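PDB 4JGA: 3-oxoacyl-[acyl-carrier-protein] synthase 2 from Rickettsia rickettsii, which probably catalyses the carbon–carbon bond-forming condensation of malonyl-ACP with a growing acyl chain in bacterial fatty acid elongation. Local coordinates for residues N86-S89 with K90-K93; S140-L143 with Y144-N148; A313-T316 with P317-D321; I336-A339 with A340-L344. All coordinates share one frame; numbering follows the deposited sequence.

Four local contacts, all in series along the chain with none nested or crossed, illustrate how residues close in sequence shape helices, turns and a metal-binding loop in a two-halved synthase. Contact 1 closes the turn between helices 85-89 and 93-109, and contact 2 lies on the last turns of helix 133-146; both reach the second subunit, and their centres are about 20 Å apart. In the C-terminal half, contact 3 closes the sodium-binding loop between helix 300-312 and strand 322-324, and contact 4 lies along helix 331-345, which follows that strand. These last two touch where Pro-317 packs on the backbone of Leu-344.

Contact 1. Residues N86-S89 with K90-K93; sequences NRLS and KMDK
Lys-90 folds its aliphatic chain back over Asn-86, four residues earlier. Its CG rests 3.3 Å from Asn-86 O, while CE passes 3.7 Å from Asn-86 OD1. CG stands opposite the carbonyl carbon (chi1 -48°), and a single bend at the next bond (chi2 -70°) turns the rest of the chain back toward Asn-86. The ammonium group is then held through a water that accepts from Lys-90 NZ and donates to Ser-89 OG. That hydroxyl is itself fastened to the helix, donating to Asn-86 O at 2.6 Å, so lysine, water, serine and a main-chain carbonyl form one polar chain.

On another face, Met-91 lays CG 3.4 Å from Leu-88 O and reaches Leu-88 CD1 at 4.3 Å. Behind these side chains the backbone makes i to i+3 bonds, Lys-90 N to Arg-87 O at 3.2 Å and Met-91 N to Leu-88 O at 3.1 Å. Both donors stand above the plane of their carbonyl. A second water donates to Met-91 O, bridging only weakly to Ser-89 O.

Further out, Leu-167 of helix 163-172 covers Leu-88 and Met-91, and Met-292 of the second subunit packs on Arg-87 and Met-91. Asp-92 is the N-cap of the next helix, bonding Phe-94 N through OD2, and its OD1 takes Met-135 N. The whole is a short turn joining one helix to the next, which is N-capped by Asp-92, here at the dimer interface of a thiolase-fold synthase.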
ATOM      1  N   ASN A  86      -4.073   1.430 -26.108  1.00 23.79           N
ATOM      2  CA  ASN A  86      -5.178   2.321 -25.781  1.00 24.00           C
ATOM      3  C   ASN A  86      -5.551   2.317 -24.278  1.00 22.89           C
ATOM      4  O   ASN A  86      -5.562   3.365 -23.632  1.00 21.99           O
ATOM      5  CB  ASN A  86      -6.394   1.945 -26.572  1.00 25.55           C
ATOM      6  CG  ASN A  86      -7.523   2.918 -26.357  1.00 25.99           C
ATOM      7  OD1 ASN A  86      -7.316   4.116 -26.471  1.00 26.03           O
ATOM      8  ND2 ASN A  86      -8.714   2.417 -26.053  1.00 26.61           N
ATOM      9  N   ARG A  87      -5.809   1.129 -23.734  1.00 22.92           N
ATOM     10  CA  ARG A  87      -6.146   1.011 -22.324  1.00 22.37           C
ATOM     11  C   ARG A  87      -5.020   1.533 -21.407  1.00 20.34           C
ATOM     12  O   ARG A  87      -5.277   2.234 -20.417  1.00 19.63           O
ATOM     13  CB  ARG A  87      -6.503  -0.434 -21.974  1.00 23.80           C
ATOM     14  CG  ARG A  87      -6.506  -0.673 -20.466  1.00 24.12           C
ATOM     15  CD  ARG A  87      -6.723  -2.124 -20.071  1.00 25.85           C
ATOM     16  NE  ARG A  87      -5.544  -2.936 -20.380  1.00 26.72           N
ATOM     17  CZ  ARG A  87      -5.550  -4.267 -20.387  1.00 28.60           C
ATOM     18  NH1 ARG A  87      -6.653  -4.938 -20.041  1.00 29.84           N
ATOM     19  NH2 ARG A  87      -4.445  -4.926 -20.712  1.00 29.17           N
ATOM     20  N   LEU A  88      -3.774   1.175 -21.720  1.00 19.22           N
ATOM     21  CA  LEU A  88      -2.666   1.553 -20.876  1.00 17.73           C
ATOM     22  C   LEU A  88      -2.533   3.074 -20.879  1.00 17.40           C
ATOM     23  O   LEU A  88      -2.163   3.669 -19.851  1.00 16.49           O
ATOM     24  CB  LEU A  88      -1.354   0.870 -21.328  1.00 17.55           C
ATOM     25  CG  LEU A  88      -0.104   1.183 -20.499  1.00 16.73           C
ATOM     26  CD1 LEU A  88      -0.354   0.914 -19.024  1.00 15.84           C
ATOM     27  CD2 LEU A  88       1.126   0.391 -20.935  1.00 16.80           C
ATOM     28  N   SER A  89      -2.825   3.693 -22.031  1.00 18.09           N
ATOM     29  CA  SER A  89      -2.631   5.145 -22.175  1.00 18.30           C
ATOM     30  C   SER A  89      -3.605   5.961 -21.292  1.00 18.24           C
ATOM     31  O   SER A  89      -3.312   7.096 -20.961  1.00 18.29           O
ATOM     32  CB  SER A  89      -2.752   5.598 -23.621  1.00 19.33           C
ATOM     33  OG  SER A  89      -4.080   5.452 -24.063  1.00 19.98           O
ATOM     34  N   LYS A  90      -4.697   5.343 -20.847  1.00 18.35           N
ATOM     35  CA  LYS A  90      -5.663   5.990 -19.949  1.00 18.50           C
ATOM     36  C   LYS A  90      -5.191   6.032 -18.503  1.00 17.58           C
ATOM     37  O   LYS A  90      -5.731   6.776 -17.703  1.00 17.74           O
ATOM     38  CB  LYS A  90      -6.979   5.224 -19.961  1.00 19.27           C
ATOM     39  CG  LYS A  90      -7.473   4.890 -21.343  1.00 20.43           C
ATOM     40  CD  LYS A  90      -7.933   6.116 -22.050  1.00 21.29           C
ATOM     41  CE  LYS A  90      -8.613   5.678 -23.334  1.00 22.62           C
ATOM     42  NZ  LYS A  90      -8.646   6.843 -24.223  1.00 23.37           N
ATOM     43  N   MET A  91      -4.218   5.180 -18.163  1.00 16.73           N
ATOM     44  CA  MET A  91      -3.705   5.066 -16.804  1.00 15.96           C
ATOM     45  C   MET A  91      -2.736   6.198 -16.493  1.00 15.71           C
ATOM     46  O   MET A  91      -2.199   6.826 -17.401  1.00 16.00           O
ATOM     47  CB  MET A  91      -3.000   3.714 -16.624  1.00 15.41           C
ATOM     48  CG  MET A  91      -3.819   2.489 -17.078  1.00 15.83           C
ATOM     49  SD  MET A  91      -5.419   2.292 -16.272  1.00 16.53           S
ATOM     50  CE  MET A  91      -4.944   1.593 -14.755  1.00 15.95           C
ATOM     51  N   ASP A  92      -2.542   6.479 -15.202  1.00 15.40           N
ATOM     52  CA  ASP A  92      -1.546   7.439 -14.773  1.00 15.45           C
ATOM     53  C   ASP A  92      -0.138   6.961 -15.195  1.00 15.13           C
ATOM     54  O   ASP A  92       0.144   5.755 -15.272  1.00 14.45           O
ATOM     55  CB  ASP A  92      -1.580   7.631 -13.261  1.00 15.42           C
ATOM     56  CG  ASP A  92      -0.763   8.829 -12.806  1.00 16.01           C
ATOM     57  OD1 ASP A  92      -1.312   9.968 -12.893  1.00 16.85           O
ATOM     58  OD2 ASP A  92       0.432   8.651 -12.427  1.00 15.73           O
ATOM     59  N   LYS A  93       0.730   7.917 -15.452  1.00 15.68           N
ATOM     60  CA  LYS A  93       2.114   7.636 -15.807  1.00 15.81           C
ATOM     61  C   LYS A  93       2.871   6.766 -14.826  1.00 14.92           C
ATOM     62  O   LYS A  93       3.742   6.039 -15.258  1.00 14.68           O
ATOM     63  CB  LYS A  93       2.896   8.932 -16.012  1.00 17.18           C
ATOM     64  CG  LYS A  93       2.607   9.538 -17.361  1.00 18.25           C
ATOM     65  CD  LYS A  93       2.796  11.033 -17.358  1.00 19.71           C
ATOM     66  CE  LYS A  93       4.239  11.430 -17.279  1.00 20.68           C
ATOM     67  NZ  LYS A  93       4.563  12.062 -18.579  1.00 22.07           N
TER
HETATM   68  O   HOH W   1      -2.253   9.200 -18.484  1.00 23.33           O
HETATM   69  O   HOH W   2      -6.023   7.812 -24.400  1.00 34.75           O

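Contact 2. Residues S140-L143 with Y144-N148; sequences SIKL and YQENN
Ile-141 and Gln-145 lie side by side and point the same way, an i to i+4 pairing on the final turns of alpha-helix 133-146. The isoleucine offers its CG2 branch, 3.8 Å from Gln-145 NE2 and close to the amide carbon. Gln-145 CG is set opposite its own carbonyl carbon (chi1 -74°), which turns the chain back along the helix and leaves CG 3.3 Å from Ile-141 O. The amide end is used elsewhere: NE2 bonds Tyr-144 OH of the second subunit, and the reciprocal bond joins Tyr-144 to Gln-145 of that subunit, so this helix meets its counterpart across the dimer.

Tyr-144 leaves the helix in another direction, and Ile-141 O sits at the edge of its ring, near the ring plane. One step along, extended Lys-142 and Glu-146 cross obliquely. The meeting is through the methylene next to the amine, Lys-142 CE lying 3.3 Å from Glu-146 OE2. Their charged atoms stay 4.1 Å apart, Lys-142 NZ to Glu-146 OE2, beyond a salt bridge though probably still mildly attractive. The helix stops as Asn-147 takes a positive phi of 42°, yet its backbone remains attached, with Asn-147 N donating to Leu-143 O at 2.8 Å.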
ATOM      1  N   SER A 140      -9.581  16.343 -11.242  1.00 11.48           N
ATOM      2  CA  SER A 140     -10.254  17.228 -10.301  1.00 11.66           C
ATOM      3  C   SER A 140     -10.432  18.622 -10.873  1.00 12.37           C
ATOM      4  O   SER A 140     -11.500  19.207 -10.754  1.00 12.62           O
ATOM      5  CB  SER A 140      -9.454  17.316  -9.015  1.00 11.26           C
ATOM      6  OG  SER A 140      -9.378  16.061  -8.361  1.00 10.67           O
ATOM      7  N   ILE A 141      -9.396  19.139 -11.506  1.00 12.69           N
ATOM      8  CA  ILE A 141      -9.448  20.468 -12.062  1.00 13.63           C
ATOM      9  C   ILE A 141     -10.425  20.520 -13.225  1.00 14.30           C
ATOM     10  O   ILE A 141     -11.264  21.406 -13.332  1.00 14.43           O
ATOM     11  CB  ILE A 141      -8.046  20.922 -12.506  1.00 13.80           C
ATOM     12  CG1 ILE A 141      -7.182  21.185 -11.264  1.00 13.55           C
ATOM     13  CG2 ILE A 141      -8.126  22.203 -13.320  1.00 14.53           C
ATOM     14  CD1 ILE A 141      -5.696  21.373 -11.577  1.00 13.58           C
ATOM     15  N   LYS A 142     -10.322  19.520 -14.088  1.00 14.64           N
ATOM     16  CA  LYS A 142     -11.180  19.440 -15.247  1.00 15.43           C
ATOM     17  C   LYS A 142     -12.669  19.283 -14.845  1.00 15.25           C
ATOM     18  O   LYS A 142     -13.527  19.939 -15.426  1.00 15.59           O
ATOM     19  CB  LYS A 142     -10.708  18.311 -16.126  1.00 15.94           C
ATOM     20  CG  LYS A 142     -11.526  18.123 -17.368  1.00 17.57           C
ATOM     21  CD  LYS A 142     -10.822  17.137 -18.292  1.00 18.68           C
ATOM     22  CE  LYS A 142     -11.834  16.721 -19.333  1.00 20.73           C
ATOM     23  NZ  LYS A 142     -11.202  16.117 -20.522  1.00 22.03           N
ATOM     24  N   LEU A 143     -12.973  18.449 -13.847  1.00 14.55           N
ATOM     25  CA  LEU A 143     -14.368  18.351 -13.334  1.00 14.79           C
ATOM     26  C   LEU A 143     -14.858  19.689 -12.770  1.00 15.21           C
ATOM     27  O   LEU A 143     -15.985  20.113 -13.028  1.00 15.41           O
ATOM     28  CB  LEU A 143     -14.517  17.264 -12.264  1.00 14.19           C
ATOM     29  CG  LEU A 143     -15.909  17.126 -11.626  1.00 14.39           C
ATOM     30  CD1 LEU A 143     -16.994  16.785 -12.628  1.00 14.83           C
ATOM     31  CD2 LEU A 143     -15.869  16.058 -10.530  1.00 14.01           C
ATOM     32  N   TYR A 144     -13.995  20.354 -12.015  1.00 15.22           N
ATOM     33  CA  TYR A 144     -14.325  21.674 -11.498  1.00 16.06           C
ATOM     34  C   TYR A 144     -14.680  22.612 -12.664  1.00 16.52           C
ATOM     35  O   TYR A 144     -15.617  23.397 -12.568  1.00 16.89           O
ATOM     36  CB  TYR A 144     -13.149  22.212 -10.653  1.00 16.19           C
ATOM     37  CG  TYR A 144     -13.232  23.669 -10.294  1.00 17.48           C
ATOM     38  CD1 TYR A 144     -14.055  24.100  -9.270  1.00 18.34           C
ATOM     39  CD2 TYR A 144     -12.488  24.618 -10.968  1.00 18.52           C
ATOM     40  CE1 TYR A 144     -14.148  25.439  -8.923  1.00 19.45           C
ATOM     41  CE2 TYR A 144     -12.578  25.973 -10.632  1.00 19.38           C
ATOM     42  CZ  TYR A 144     -13.409  26.364  -9.607  1.00 20.04           C
ATOM     43  OH  TYR A 144     -13.523  27.711  -9.230  1.00 22.51           O
ATOM     44  N   GLN A 145     -13.921  22.519 -13.755  1.00 16.50           N
ATOM     45  CA  GLN A 145     -14.116  23.403 -14.939  1.00 17.26           C
ATOM     46  C   GLN A 145     -15.397  23.102 -15.714  1.00 17.27           C
ATOM     47  O   GLN A 145     -16.105  24.006 -16.076  1.00 17.67           O
ATOM     48  CB  GLN A 145     -12.918  23.296 -15.917  1.00 17.52           C
ATOM     49  CG  GLN A 145     -11.675  23.992 -15.410  1.00 17.92           C
ATOM     50  CD  GLN A 145     -10.421  23.643 -16.166  1.00 18.38           C
ATOM     51  OE1 GLN A 145     -10.322  22.595 -16.806  1.00 18.91           O
ATOM     52  NE2 GLN A 145      -9.419  24.528 -16.070  1.00 19.03           N
ATOM     53  N   GLU A 146     -15.604  21.826 -16.042  1.00 16.56           N
ATOM     54  CA  GLU A 146     -16.693  21.420 -16.914  1.00 16.96           C
ATOM     55  C   GLU A 146     -18.002  21.382 -16.153  1.00 17.05           C
ATOM     56  O   GLU A 146     -19.050  21.667 -16.717  1.00 17.43           O
ATOM     57  CB  GLU A 146     -16.405  20.078 -17.554  1.00 16.74           C
ATOM     58  CG  GLU A 146     -15.158  20.098 -18.447  1.00 16.78           C
ATOM     59  CD  GLU A 146     -14.872  18.773 -19.140  1.00 16.61           C
ATOM     60  OE1 GLU A 146     -15.250  17.701 -18.640  1.00 15.97           O
ATOM     61  OE2 GLU A 146     -14.220  18.829 -20.205  1.00 17.08           O
ATOM     62  N   ASN A 147     -17.915  21.064 -14.855  1.00 16.55           N
ATOM     63  CA  ASN A 147     -19.059  21.079 -13.954  1.00 16.90           C
ATOM     64  C   ASN A 147     -20.328  20.473 -14.613  1.00 17.50           C
ATOM     65  O   ASN A 147     -21.382  21.109 -14.673  1.00 17.90           O
ATOM     66  CB  ASN A 147     -19.303  22.508 -13.417  1.00 17.46           C
ATOM     67  CG  ASN A 147     -20.408  22.551 -12.357  1.00 17.85           C
ATOM     68  OD1 ASN A 147     -20.644  21.570 -11.652  1.00 17.89           O
ATOM     69  ND2 ASN A 147     -21.141  23.632 -12.313  1.00 18.48           N
ATOM     70  N   ASN A 148     -20.175  19.249 -15.126  1.00 17.30           N
ATOM     71  CA  ASN A 148     -21.253  18.493 -15.757  1.00 18.12           C
ATOM     72  C   ASN A 148     -21.441  17.100 -15.140  1.00 18.01           C
ATOM     73  O   ASN A 148     -22.056  16.225 -15.723  1.00 18.10           O
ATOM     74  CB  ASN A 148     -21.059  18.368 -17.289  1.00 18.53           C
ATOM     75  CG  ASN A 148     -22.391  18.112 -18.044  1.00 19.49           C
ATOM     76  OD1 ASN A 148     -23.473  18.528 -17.613  1.00 19.74           O
ATOM     77  ND2 ASN A 148     -22.295  17.453 -19.194  1.00 19.77           N
TER

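Contact 3. Residues A313-T316 with P317-D321; sequences ATIT and PDMID. With NA (sodium ion), chain E.
Thr-316 and Asp-318 pair their side chains over a beta turn in the loop that leaves the Schellman motif ending helix 300-312 and leads to strand 322-324. In both residues the first torsion holds the branch between backbone N and carbonyl carbon (chi1 51° for Thr-316 OG1, 57° for Asp-318 CG), which turns hydroxyl and carboxylate toward one another. The bond is very short, with Thr-316 OG1 donating to Asp-318 OD1 at 2.5 Å. Beneath it, Met-319 N donates to Thr-316 O at 3.0 Å and closes the turn.

Met-319 runs back extended as far as its sulfur, then bends (chi3 68°). The sulfur lies in line with Thr-316 N-H, a weak bond of 3.6 Å between Thr-316 N and Met-319 SD. The bend carries the methyl onto Ile-315, where Met-319 CE is 3.6 Å from CG2. The other branch of Ile-315 meets Ile-320 at about a right angle, CD1 to CD1 at 3.8 Å. Met-310 and Tyr-414 also pack on Ile-315.

Asp-318, inside the turn, and Asp-321, two residues past it, bind a sodium ion together with two waters. Asp-321 OD2 is engaged by Lys-411, Asp-413 and Tyr-414, while the metal is held by Asp-318 O at 2.8 Å and Asp-321 OD1 at 2.6 Å.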
ATOM      1  N   ALA A 313      19.838 -11.479   8.131  1.00 13.64           N
ATOM      2  CA  ALA A 313      20.773 -12.163   7.206  1.00 14.15           C
ATOM      3  C   ALA A 313      21.787 -13.110   7.855  1.00 15.37           C
ATOM      4  O   ALA A 313      22.514 -13.838   7.144  1.00 15.57           O
ATOM      5  CB  ALA A 313      21.521 -11.126   6.416  1.00 13.83           C
ATOM      6  N   THR A 314      21.835 -13.106   9.193  1.00 15.97           N
ATOM      7  CA  THR A 314      22.853 -13.776   9.972  1.00 17.30           C
ATOM      8  C   THR A 314      24.270 -13.428   9.469  1.00 17.46           C
ATOM      9  O   THR A 314      25.128 -14.279   9.359  1.00 18.06           O
ATOM     10  CB  THR A 314      22.593 -15.296  10.072  1.00 18.69           C
ATOM     11  OG1 THR A 314      22.704 -15.886   8.779  1.00 20.27           O
ATOM     12  CG2 THR A 314      21.181 -15.571  10.521  1.00 18.50           C
ATOM     13  N   ILE A 315      24.507 -12.146   9.201  1.00 16.92           N
ATOM     14  CA  ILE A 315      25.857 -11.657   8.961  1.00 17.27           C
ATOM     15  C   ILE A 315      26.251 -10.607  10.000  1.00 17.27           C
ATOM     16  O   ILE A 315      25.401 -10.096  10.759  1.00 16.66           O
ATOM     17  CB  ILE A 315      26.000 -11.045   7.556  1.00 16.84           C
ATOM     18  CG1 ILE A 315      25.172  -9.757   7.420  1.00 16.05           C
ATOM     19  CG2 ILE A 315      25.587 -12.044   6.496  1.00 16.80           C
ATOM     20  CD1 ILE A 315      25.508  -8.987   6.160  1.00 15.96           C
ATOM     21  N   THR A 316      27.541 -10.268   9.995  1.00 17.65           N
ATOM     22  CA  THR A 316      28.099  -9.264  10.902  1.00 17.80           C
ATOM     23  C   THR A 316      28.482  -8.032  10.072  1.00 17.37           C
ATOM     24  O   THR A 316      28.594  -8.117   8.852  1.00 17.33           O
ATOM     25  CB  THR A 316      29.300  -9.831  11.661  1.00 18.96           C
ATOM     26  OG1 THR A 316      30.205 -10.412  10.729  1.00 19.46           O
ATOM     27  CG2 THR A 316      28.863 -10.929  12.671  1.00 19.35           C
ATOM     28  N   PRO A 317      28.622  -6.862  10.716  1.00 17.02           N
ATOM     29  CA  PRO A 317      28.778  -5.646   9.910  1.00 16.51           C
ATOM     30  C   PRO A 317      30.086  -5.540   9.105  1.00 17.11           C
ATOM     31  O   PRO A 317      30.106  -4.853   8.098  1.00 16.89           O
ATOM     32  CB  PRO A 317      28.674  -4.534  10.945  1.00 16.48           C
ATOM     33  CG  PRO A 317      27.822  -5.122  12.035  1.00 16.39           C
ATOM     34  CD  PRO A 317      28.284  -6.548  12.116  1.00 17.04           C
ATOM     35  N   ASP A 318      31.137  -6.233   9.525  1.00 17.90           N
ATOM     36  CA  ASP A 318      32.380  -6.311   8.749  1.00 18.67           C
ATOM     37  C   ASP A 318      32.177  -6.936   7.369  1.00 18.16           C
ATOM     38  O   ASP A 318      32.980  -6.725   6.472  1.00 18.55           O
ATOM     39  CB  ASP A 318      33.419  -7.135   9.504  1.00 20.03           C
ATOM     40  CG  ASP A 318      32.903  -8.527   9.833  1.00 20.25           C
ATOM     41  OD1 ASP A 318      31.909  -8.620  10.562  1.00 19.82           O
ATOM     42  OD2 ASP A 318      33.450  -9.518   9.321  1.00 21.25           O
ATOM     43  N   MET A 319      31.093  -7.692   7.191  1.00 17.54           N
ATOM     44  CA  MET A 319      30.885  -8.438   5.966  1.00 17.35           C
ATOM     45  C   MET A 319      30.316  -7.578   4.813  1.00 16.32           C
ATOM     46  O   MET A 319      30.472  -7.936   3.655  1.00 16.34           O
ATOM     47  CB  MET A 319      29.999  -9.662   6.227  1.00 17.53           C
ATOM     48  CG  MET A 319      30.719 -10.764   7.011  1.00 18.88           C
ATOM     49  SD  MET A 319      29.606 -12.045   7.610  1.00 19.40           S
ATOM     50  CE  MET A 319      29.124 -12.789   6.041  1.00 19.01           C
ATOM     51  N   ILE A 320      29.621  -6.483   5.128  1.00 15.41           N
ATOM     52  CA  ILE A 320      29.093  -5.579   4.110  1.00 14.57           C
ATOM     53  C   ILE A 320      30.271  -4.980   3.339  1.00 14.93           C
ATOM     54  O   ILE A 320      31.263  -4.564   3.942  1.00 15.52           O
ATOM     55  CB  ILE A 320      28.280  -4.451   4.747  1.00 14.02           C
ATOM     56  CG1 ILE A 320      27.020  -5.018   5.410  1.00 13.51           C
ATOM     57  CG2 ILE A 320      27.907  -3.384   3.737  1.00 13.60           C
ATOM     58  CD1 ILE A 320      26.068  -5.682   4.450  1.00 13.03           C
ATOM     59  N   ASP A 321      30.170  -4.928   2.014  1.00 14.41           N
ATOM     60  CA  ASP A 321      31.223  -4.252   1.187  1.00 14.73           C
ATOM     61  C   ASP A 321      30.808  -2.873   0.670  1.00 14.10           C
ATOM     62  O   ASP A 321      31.632  -1.959   0.539  1.00 14.31           O
ATOM     63  CB  ASP A 321      31.576  -5.146   0.023  1.00 15.03           C
ATOM     64  CG  ASP A 321      32.175  -6.457   0.463  1.00 15.72           C
ATOM     65  OD1 ASP A 321      33.110  -6.444   1.303  1.00 16.20           O
ATOM     66  OD2 ASP A 321      31.702  -7.508  -0.036  1.00 15.80           O
TER
HETATM   67 NA    NA E 503      33.706  -6.419   3.796  1.00  8.31          NA
HETATM   68  O   HOH W   3      34.459  -3.973   3.586  1.00 21.59           O
HETATM   69  O   HOH W   4      35.810  -6.687   5.835  1.00 35.32           O

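Contact 4. Residues I336-A339 with A340-L344; sequences IELA and AVQKL
Ile-336 to Ala-339 and Ala-340 to Lys-343 are joined by four successive i to i+4 backbone bonds of regular alpha-helix, for example Val-341 N to Glu-337 O at 2.9 Å, with N-H angles between 161° and 171°. On this even scaffold the side chains differ in how they meet. Leu-338 and Gln-342 pass at a slant, the leucine bringing CD1 to 3.7 Å from Gln-342 OE1 and CG to 3.9 Å from Gln-342 NE2. The glutamine, its CG opposite the carbonyl carbon (chi1 -69°), first runs over the helix backbone, CG lying 3.3 Å from Leu-338 O, before its extended chain carries the amide past the leucine. Both ends of that amide are occupied by the loop beyond, OE1 accepting from Asn-399 N and NE2 donating to Glu-397 O, which fixes its rotation.

Glu-337 and Val-341 instead lie alongside one another. Their touch is light, Glu-337 CG to Val-341 CG2 at 4.1 Å, while the same methyl presses 3.2 Å from Glu-337 O. The extended chain of Glu-337 carries its carboxylate away to His-326 N, Gly-327 N and Asn-418 ND2. Asn-418 is a ligand of the bound potassium ion, about 6 Å from the glutamate side chain, so Glu-337 is placed as a second-shell residue there.

Helix 331-345 is the crossover of a beta-alpha-beta unit between strands 322-324 and 353-355. Leu-338 and Val-341 rest on Met-354 of the latter strand, while Ala-340, Val-341 and Leu-344 pack against Met-306 of helix 300-312.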
ATOM      1  N   ILE A 336      22.087  12.440   9.648  1.00 13.44           N
ATOM      2  CA  ILE A 336      21.543  11.401  10.495  1.00 12.92           C
ATOM      3  C   ILE A 336      21.907  10.012   9.974  1.00 12.32           C
ATOM      4  O   ILE A 336      22.330   9.136  10.762  1.00 12.27           O
ATOM      5  CB  ILE A 336      20.025  11.570  10.645  1.00 12.52           C
ATOM      6  CG1 ILE A 336      19.749  12.800  11.530  1.00 13.14           C
ATOM      7  CG2 ILE A 336      19.399  10.342  11.261  1.00 12.04           C
ATOM      8  CD1 ILE A 336      18.340  13.353  11.355  1.00 12.93           C
ATOM      9  N   GLU A 337      21.757   9.821   8.667  1.00 11.82           N
ATOM     10  CA  GLU A 337      22.108   8.540   8.043  1.00 11.47           C
ATOM     11  C   GLU A 337      23.616   8.299   8.163  1.00 12.03           C
ATOM     12  O   GLU A 337      24.049   7.215   8.525  1.00 11.94           O
ATOM     13  CB  GLU A 337      21.693   8.481   6.577  1.00 11.10           C
ATOM     14  CG  GLU A 337      22.032   7.133   5.946  1.00 10.82           C
ATOM     15  CD  GLU A 337      21.507   6.977   4.539  1.00 10.60           C
ATOM     16  OE1 GLU A 337      21.320   8.016   3.878  1.00 10.81           O
ATOM     17  OE2 GLU A 337      21.312   5.816   4.077  1.00 10.17           O
ATOM     18  N   LEU A 338      24.401   9.321   7.903  1.00 12.64           N
ATOM     19  CA  LEU A 338      25.845   9.167   8.017  1.00 13.51           C
ATOM     20  C   LEU A 338      26.260   8.727   9.436  1.00 14.05           C
ATOM     21  O   LEU A 338      27.100   7.831   9.590  1.00 14.42           O
ATOM     22  CB  LEU A 338      26.547  10.468   7.635  1.00 14.15           C
ATOM     23  CG  LEU A 338      28.064  10.462   7.779  1.00 14.97           C
ATOM     24  CD1 LEU A 338      28.666   9.596   6.698  1.00 14.90           C
ATOM     25  CD2 LEU A 338      28.634  11.860   7.713  1.00 15.78           C
ATOM     26  N   ALA A 339      25.702   9.372  10.460  1.00 14.32           N
ATOM     27  CA  ALA A 339      26.073   9.070  11.852  1.00 14.86           C
ATOM     28  C   ALA A 339      25.600   7.668  12.206  1.00 14.39           C
ATOM     29  O   ALA A 339      26.359   6.906  12.826  1.00 14.92           O
ATOM     30  CB  ALA A 339      25.537  10.116  12.833  1.00 15.13           C
ATOM     31  N   ALA A 340      24.390   7.301  11.797  1.00 13.63           N
ATOM     32  CA  ALA A 340      23.916   5.922  12.035  1.00 13.37           C
ATOM     33  C   ALA A 340      24.805   4.851  11.342  1.00 13.63           C
ATOM     34  O   ALA A 340      25.168   3.854  11.940  1.00 13.76           O
ATOM     35  CB  ALA A 340      22.458   5.759  11.595  1.00 12.53           C
ATOM     36  N   VAL A 341      25.153   5.092  10.078  1.00 13.86           N
ATOM     37  CA  VAL A 341      26.074   4.226   9.346  1.00 14.22           C
ATOM     38  C   VAL A 341      27.445   4.102  10.022  1.00 15.27           C
ATOM     39  O   VAL A 341      27.949   3.001  10.252  1.00 15.06           O
ATOM     40  CB  VAL A 341      26.205   4.696   7.881  1.00 14.11           C
ATOM     41  CG1 VAL A 341      27.378   4.009   7.196  1.00 14.62           C
ATOM     42  CG2 VAL A 341      24.896   4.427   7.144  1.00 13.28           C
ATOM     43  N   GLN A 342      28.022   5.235  10.410  1.00 16.47           N
ATOM     44  CA  GLN A 342      29.344   5.210  11.040  1.00 17.88           C
ATOM     45  C   GLN A 342      29.325   4.516  12.424  1.00 18.75           C
ATOM     46  O   GLN A 342      30.232   3.758  12.746  1.00 18.90           O
ATOM     47  CB  GLN A 342      29.984   6.614  11.027  1.00 18.55           C
ATOM     48  CG  GLN A 342      30.327   6.984   9.593  1.00 18.72           C
ATOM     49  CD  GLN A 342      31.023   8.305   9.385  1.00 19.74           C
ATOM     50  OE1 GLN A 342      31.731   8.473   8.393  1.00 20.36           O
ATOM     51  NE2 GLN A 342      30.806   9.258  10.281  1.00 20.08           N
ATOM     52  N   LYS A 343      28.266   4.744  13.192  1.00 19.34           N
ATOM     53  CA  LYS A 343      28.072   4.079  14.470  1.00 20.82           C
ATOM     54  C   LYS A 343      28.105   2.582  14.269  1.00 20.02           C
ATOM     55  O   LYS A 343      28.785   1.867  14.975  1.00 20.16           O
ATOM     56  CB  LYS A 343      26.708   4.466  15.067  1.00 22.55           C
ATOM     57  CG  LYS A 343      26.489   4.097  16.543  1.00 25.18           C
ATOM     58  CD  LYS A 343      26.433   5.394  17.351  1.00 27.60           C
ATOM     59  CE  LYS A 343      26.385   5.162  18.866  1.00 29.33           C
ATOM     60  NZ  LYS A 343      27.730   4.983  19.446  1.00 31.07           N
ATOM     61  N   LEU A 344      27.364   2.113  13.271  1.00 18.80           N
ATOM     62  CA  LEU A 344      27.244   0.684  13.025  1.00 18.29           C
ATOM     63  C   LEU A 344      28.487   0.062  12.366  1.00 18.55           C
ATOM     64  O   LEU A 344      28.841  -1.099  12.681  1.00 18.66           O
ATOM     65  CB  LEU A 344      26.027   0.467  12.128  1.00 17.55           C
ATOM     66  CG  LEU A 344      25.329  -0.862  12.056  1.00 17.09           C
ATOM     67  CD1 LEU A 344      25.057  -1.479  13.421  1.00 17.21           C
ATOM     68  CD2 LEU A 344      24.020  -0.614  11.293  1.00 16.45           C
TER